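PDB 3SQI: KLLA0E03807p from Kluyveromyces lactis, which probably binds centromeric DNA as part of the inner kinetochore of this budding yeast, the chain being the DNA-binding domain of Ndc10. Local coordinates for residues Gln111-Ser124 against Glu388-Thr400. Sequence-based numbering, arbitrary orientation.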
loop_
_atom_site.group_PDB
_atom_site.type_symbol
_atom_site.label_atom_id
_atom_site.label_comp_id
_atom_site.label_asym_id
_atom_site.label_seq_id
_atom_site.Cartn_x
_atom_site.Cartn_y
_atom_site.Cartn_z
ATOM N N GLN A 111 1.656 7.719 -11.660
ATOM C CA GLN A 111 2.474 8.919 -11.832
ATOM C C GLN A 111 1.666 10.029 -12.470
ATOM O O GLN A 111 1.375 11.048 -11.837
ATOM C CB GLN A 111 3.683 8.629 -12.720
ATOM C CG GLN A 111 4.624 7.542 -12.220
ATOM C CD GLN A 111 5.820 7.363 -13.143
ATOM O OE1 GLN A 111 5.895 7.982 -14.205
ATOM N NE2 GLN A 111 6.758 6.516 -12.742
ATOM N N LYS A 112 1.252 9.808 -13.711
ATOM C CA LYS A 112 0.534 10.845 -14.444
ATOM C C LYS A 112 -0.545 11.515 -13.603
ATOM O O LYS A 112 -0.694 12.729 -13.664
ATOM C CB LYS A 112 -0.063 10.295 -15.740
ATOM C CG LYS A 112 -1.070 11.227 -16.390
ATOM C CD LYS A 112 -0.381 12.366 -17.112
ATOM C CE LYS A 112 -1.375 13.207 -17.891
ATOM N NZ LYS A 112 -2.147 12.371 -18.845
ATOM N N ILE A 113 -1.260 10.744 -12.792
ATOM C CA ILE A 113 -2.265 11.338 -11.925
ATOM C C ILE A 113 -1.637 12.064 -10.728
ATOM O O ILE A 113 -1.861 13.263 -10.522
ATOM C CB ILE A 113 -3.301 10.326 -11.405
ATOM C CG1 ILE A 113 -4.312 9.965 -12.494
ATOM C CG2 ILE A 113 -4.038 10.917 -10.218
ATOM C CD1 ILE A 113 -5.769 9.891 -12.009
ATOM N N SER A 114 -0.894 11.309 -9.917
ATOM C CA SER A 114 -0.576 11.750 -8.566
ATOM C C SER A 114 -0.115 13.197 -8.665
ATOM O O SER A 114 -0.730 14.113 -8.111
ATOM C CB SER A 114 0.497 10.875 -7.950
ATOM O OG SER A 114 0.191 9.511 -8.082
ATOM N N ILE A 115 0.895 13.400 -9.495
ATOM C CA ILE A 115 1.466 14.726 -9.748
ATOM C C ILE A 115 0.408 15.823 -9.950
ATOM O O ILE A 115 0.347 16.804 -9.198
ATOM C CB ILE A 115 2.406 14.672 -10.962
ATOM C CG1 ILE A 115 3.233 15.944 -11.096
ATOM C CG2 ILE A 115 1.651 14.346 -12.244
ATOM C CD1 ILE A 115 3.924 16.040 -12.422
ATOM N N ASN A 116 -0.402 15.673 -10.989
ATOM C CA ASN A 116 -1.477 16.623 -11.279
ATOM C C ASN A 116 -2.390 16.906 -10.083
ATOM O O ASN A 116 -2.870 18.028 -9.918
ATOM C CB ASN A 116 -2.340 16.142 -12.454
ATOM C CG ASN A 116 -1.611 16.198 -13.778
ATOM O OD1 ASN A 116 -1.670 17.199 -14.491
ATOM N ND2 ASN A 116 -0.918 15.125 -14.115
ATOM N N LEU A 117 -2.660 15.886 -9.273
ATOM C CA LEU A 117 -3.504 16.064 -8.092
ATOM C C LEU A 117 -2.777 16.744 -6.923
ATOM O O LEU A 117 -3.415 17.318 -6.039
ATOM C CB LEU A 117 -4.141 14.743 -7.660
ATOM C CG LEU A 117 -5.505 14.498 -8.309
ATOM C CD1 LEU A 117 -6.322 13.472 -7.516
ATOM C CD2 LEU A 117 -6.249 15.795 -8.405
ATOM N N TRP A 118 -1.447 16.681 -6.924
ATOM C CA TRP A 118 -0.646 17.473 -5.998
ATOM C C TRP A 118 -0.630 18.942 -6.427
ATOM O O TRP A 118 -0.715 19.837 -5.588
ATOM C CB TRP A 118 0.789 16.940 -5.912
ATOM C CG TRP A 118 0.940 15.700 -5.074
ATOM C CD1 TRP A 118 1.135 14.426 -5.521
ATOM C CD2 TRP A 118 0.911 15.624 -3.645
ATOM N NE1 TRP A 118 1.224 13.560 -4.458
ATOM C CE2 TRP A 118 1.087 14.271 -3.296
ATOM C CE3 TRP A 118 0.744 16.567 -2.628
ATOM C CZ2 TRP A 118 1.106 13.840 -1.972
ATOM C CZ3 TRP A 118 0.762 16.139 -1.317
ATOM C CH2 TRP A 118 0.944 14.787 -0.999
ATOM N N ASN A 119 -0.547 19.186 -7.733
ATOM C CA ASN A 119 -0.395 20.545 -8.257
ATOM C C ASN A 119 -1.507 21.468 -7.777
ATOM O O ASN A 119 -2.676 21.282 -8.122
ATOM C CB ASN A 119 -0.343 20.514 -9.787
ATOM C CG ASN A 119 -0.252 21.898 -10.409
ATOM O OD1 ASN A 119 0.044 22.891 -9.740
ATOM N ND2 ASN A 119 -0.500 21.963 -11.711
ATOM N N PRO A 120 -1.130 22.489 -6.992
ATOM C CA PRO A 120 -2.074 23.367 -6.303
ATOM C C PRO A 120 -2.832 24.258 -7.269
ATOM O O PRO A 120 -3.965 24.642 -6.971
ATOM C CB PRO A 120 -1.168 24.199 -5.400
ATOM C CG PRO A 120 0.134 24.211 -6.094
ATOM C CD PRO A 120 0.265 22.859 -6.702
ATOM N N SER A 121 -2.228 24.585 -8.407
ATOM C CA SER A 121 -2.934 25.395 -9.391
ATOM C C SER A 121 -3.285 24.593 -10.640
ATOM O O SER A 121 -2.432 24.301 -11.479
ATOM C CB SER A 121 -2.125 26.648 -9.752
ATOM O OG SER A 121 -0.751 26.344 -9.932
ATOM N N THR A 122 -4.562 24.257 -10.760
ATOM C CA THR A 122 -5.059 23.576 -11.939
ATOM C C THR A 122 -6.029 24.517 -12.626
ATOM O O THR A 122 -7.157 24.705 -12.169
ATOM C CB THR A 122 -5.799 22.283 -11.553
ATOM O OG1 THR A 122 -6.742 22.575 -10.514
ATOM C CG2 THR A 122 -4.811 21.198 -11.070
ATOM N N ASP A 123 -5.584 25.098 -13.734
ATOM C CA ASP A 123 -6.356 26.110 -14.442
ATOM C C ASP A 123 -7.391 25.490 -15.370
ATOM O O ASP A 123 -8.538 25.933 -15.433
ATOM C CB ASP A 123 -5.416 27.021 -15.229
ATOM C CG ASP A 123 -4.132 27.316 -14.475
ATOM O OD1 ASP A 123 -4.130 28.239 -13.632
ATOM O OD2 ASP A 123 -3.125 26.617 -14.723
ATOM N N SER A 124 -6.972 24.447 -16.078
ATOM C CA SER A 124 -7.814 23.786 -17.061
ATOM C C SER A 124 -9.020 23.130 -16.400
ATOM O O SER A 124 -9.933 22.661 -17.080
ATOM C CB SER A 124 -7.003 22.735 -17.818
ATOM O OG SER A 124 -5.710 23.224 -18.133
ATOM N N GLU A 388 12.270 15.313 -12.336
ATOM C CA GLU A 388 11.984 15.914 -13.632
ATOM C C GLU A 388 10.867 15.153 -14.330
ATOM O O GLU A 388 9.746 15.652 -14.483
ATOM C CB GLU A 388 13.226 15.853 -14.521
ATOM C CG GLU A 388 13.848 17.194 -14.835
ATOM C CD GLU A 388 14.468 17.835 -13.614
ATOM O OE1 GLU A 388 14.558 17.152 -12.571
ATOM O OE2 GLU A 388 14.863 19.019 -13.694
ATOM N N HIS A 389 11.188 13.926 -14.727
ATOM C CA HIS A 389 10.314 13.104 -15.549
ATOM C C HIS A 389 8.899 13.093 -14.995
ATOM O O HIS A 389 7.928 13.258 -15.735
ATOM C CB HIS A 389 10.876 11.685 -15.632
ATOM C CG HIS A 389 12.366 11.640 -15.759
ATOM N ND1 HIS A 389 13.213 11.844 -14.689
ATOM C CD2 HIS A 389 13.166 11.437 -16.836
ATOM C CE1 HIS A 389 14.466 11.757 -15.097
ATOM N NE2 HIS A 389 14.464 11.513 -16.395
ATOM N N LEU A 390 8.787 12.914 -13.686
ATOM C CA LEU A 390 7.496 12.980 -13.019
ATOM C C LEU A 390 6.789 14.288 -13.380
ATOM O O LEU A 390 5.661 14.277 -13.876
ATOM C CB LEU A 390 7.684 12.876 -11.503
ATOM C CG LEU A 390 6.504 12.398 -10.652
ATOM C CD1 LEU A 390 6.831 12.474 -9.163
ATOM C CD2 LEU A 390 5.260 13.210 -10.955
ATOM N N LEU A 391 7.467 15.411 -13.149
ATOM C CA LEU A 391 6.899 16.728 -13.440
ATOM C C LEU A 391 6.453 16.891 -14.893
ATOM O O LEU A 391 5.477 17.587 -15.174
ATOM C CB LEU A 391 7.884 17.842 -13.076
ATOM C CG LEU A 391 8.206 18.064 -11.595
ATOM C CD1 LEU A 391 9.277 19.126 -11.457
ATOM C CD2 LEU A 391 6.963 18.451 -10.810
ATOM N N ALA A 392 7.163 16.248 -15.813
ATOM C CA ALA A 392 6.833 16.370 -17.230
ATOM C C ALA A 392 5.410 15.888 -17.531
ATOM O O ALA A 392 4.884 16.112 -18.624
ATOM C CB ALA A 392 7.845 15.605 -18.079
ATOM N N GLN A 393 4.795 15.231 -16.553
ATOM C CA GLN A 393 3.509 14.560 -16.744
ATOM C C GLN A 393 2.255 15.373 -16.384
ATOM O O GLN A 393 1.150 14.837 -16.419
ATOM C CB GLN A 393 3.498 13.215 -16.012
ATOM C CG GLN A 393 3.856 12.030 -16.900
ATOM C CD GLN A 393 4.329 10.838 -16.099
ATOM O OE1 GLN A 393 3.746 10.497 -15.070
ATOM N NE2 GLN A 393 5.402 10.205 -16.558
ATOM N N LEU A 394 2.410 16.646 -16.026
ATOM C CA LEU A 394 1.243 17.471 -15.687
ATOM C C LEU A 394 0.861 18.464 -16.792
ATOM O O LEU A 394 1.724 18.934 -17.538
ATOM C CB LEU A 394 1.390 18.168 -14.319
ATOM C CG LEU A 394 2.703 18.799 -13.845
ATOM C CD1 LEU A 394 3.311 19.649 -14.925
ATOM C CD2 LEU A 394 2.505 19.618 -12.588
ATOM N N ILE A 395 -0.435 18.752 -16.908
ATOM C CA ILE A 395 -0.948 19.570 -18.009
ATOM C C ILE A 395 -1.103 21.069 -17.696
ATOM O O ILE A 395 -1.562 21.842 -18.541
ATOM C CB ILE A 395 -2.273 18.997 -18.573
ATOM C CG1 ILE A 395 -3.264 18.720 -17.442
ATOM C CG2 ILE A 395 -2.005 17.704 -19.329
ATOM C CD1 ILE A 395 -3.213 17.288 -16.963
ATOM N N ASP A 396 -0.724 21.471 -16.487
ATOM C CA ASP A 396 -0.564 22.885 -16.172
ATOM C C ASP A 396 0.819 23.125 -15.583
ATOM O O ASP A 396 1.102 22.734 -14.447
ATOM C CB ASP A 396 -1.635 23.348 -15.181
ATOM C CG ASP A 396 -2.957 23.665 -15.852
ATOM O OD1 ASP A 396 -2.965 24.440 -16.834
ATOM O OD2 ASP A 396 -3.993 23.139 -15.396
ATOM N N LYS A 397 1.669 23.806 -16.342
ATOM C CA LYS A 397 2.990 24.161 -15.852
ATOM C C LYS A 397 2.806 25.309 -14.883
ATOM O O LYS A 397 2.034 26.230 -15.147
ATOM C CB LYS A 397 3.902 24.581 -17.003
ATOM C CG LYS A 397 3.589 25.948 -17.576
ATOM C CD LYS A 397 3.922 26.049 -19.064
ATOM C CE LYS A 397 5.400 26.289 -19.331
ATOM N NZ LYS A 397 5.630 26.654 -20.760
ATOM N N THR A 398 3.497 25.245 -13.752
ATOM C CA THR A 398 3.346 26.262 -12.723
ATOM C C THR A 398 4.220 27.486 -13.000
ATOM O O THR A 398 4.802 27.613 -14.078
ATOM C CB THR A 398 3.634 25.691 -11.315
ATOM O OG1 THR A 398 4.828 24.897 -11.340
ATOM C CG2 THR A 398 2.475 24.818 -10.849
ATOM N N GLY A 399 4.291 28.394 -12.030
ATOM C CA GLY A 399 5.160 29.550 -12.132
ATOM C C GLY A 399 6.614 29.122 -12.193
ATOM O O GLY A 399 7.455 29.825 -12.753
ATOM N N THR A 400 6.906 27.962 -11.612
ATOM C CA THR A 400 8.248 27.392 -11.651
ATOM C C THR A 400 8.329 26.288 -12.695
ATOM O O THR A 400 7.766 25.204 -12.517
ATOM C CB THR A 400 8.670 26.811 -10.286
ATOM O OG1 THR A 400 7.618 25.986 -9.766
ATOM C CG2 THR A 400 8.973 27.928 -9.297
#
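N116, in the last turn of helix 107-118, grips the backbone of residues 393-395 with both ends of its amide. Its OD1 takes the backbone N-H of I395 in the carbonyl plane, 3.1 Å away. Its ND2 gives a fairly straight bond (162°) to Q393 O, coming from above that carbonyl's plane. Nearer the start of the segment, Q393 NE2 gives a bond to Q111 OE1 at 3.3 Å, the two amides nearly coplanar, 11° apart. This side is tightly packed, and I115 carries most of its apolar packing: CG1 lies anti to the backbone N (chi1 -169°), on the side of L390 and L394; CB and CG1 pack on L390 CD2, and the side chain of L394 crosses that of I115 at about a right angle. Replacing N116 with a leucine would probably leave the N-H of I395 and the carbonyl of Q393 without their mates and let the type I turn of residues 391-394 drift from the helix. At the looser far end D123 and S124 are open to solvent, while D396 beneath them is buried. D396 OD2 accepts S124 OG at 3.2 Å, weaker bonds from the N-H groups of D123 and S124, and a hydrogen bond from Y258 OH on helix 245-259. The like charges of D123 and D396 lie close, and these donors would probably offset part of the repulsion. Polar, directional links thus supplement a small apolar patch in joining residues 390-396 to the helix and the loop after it.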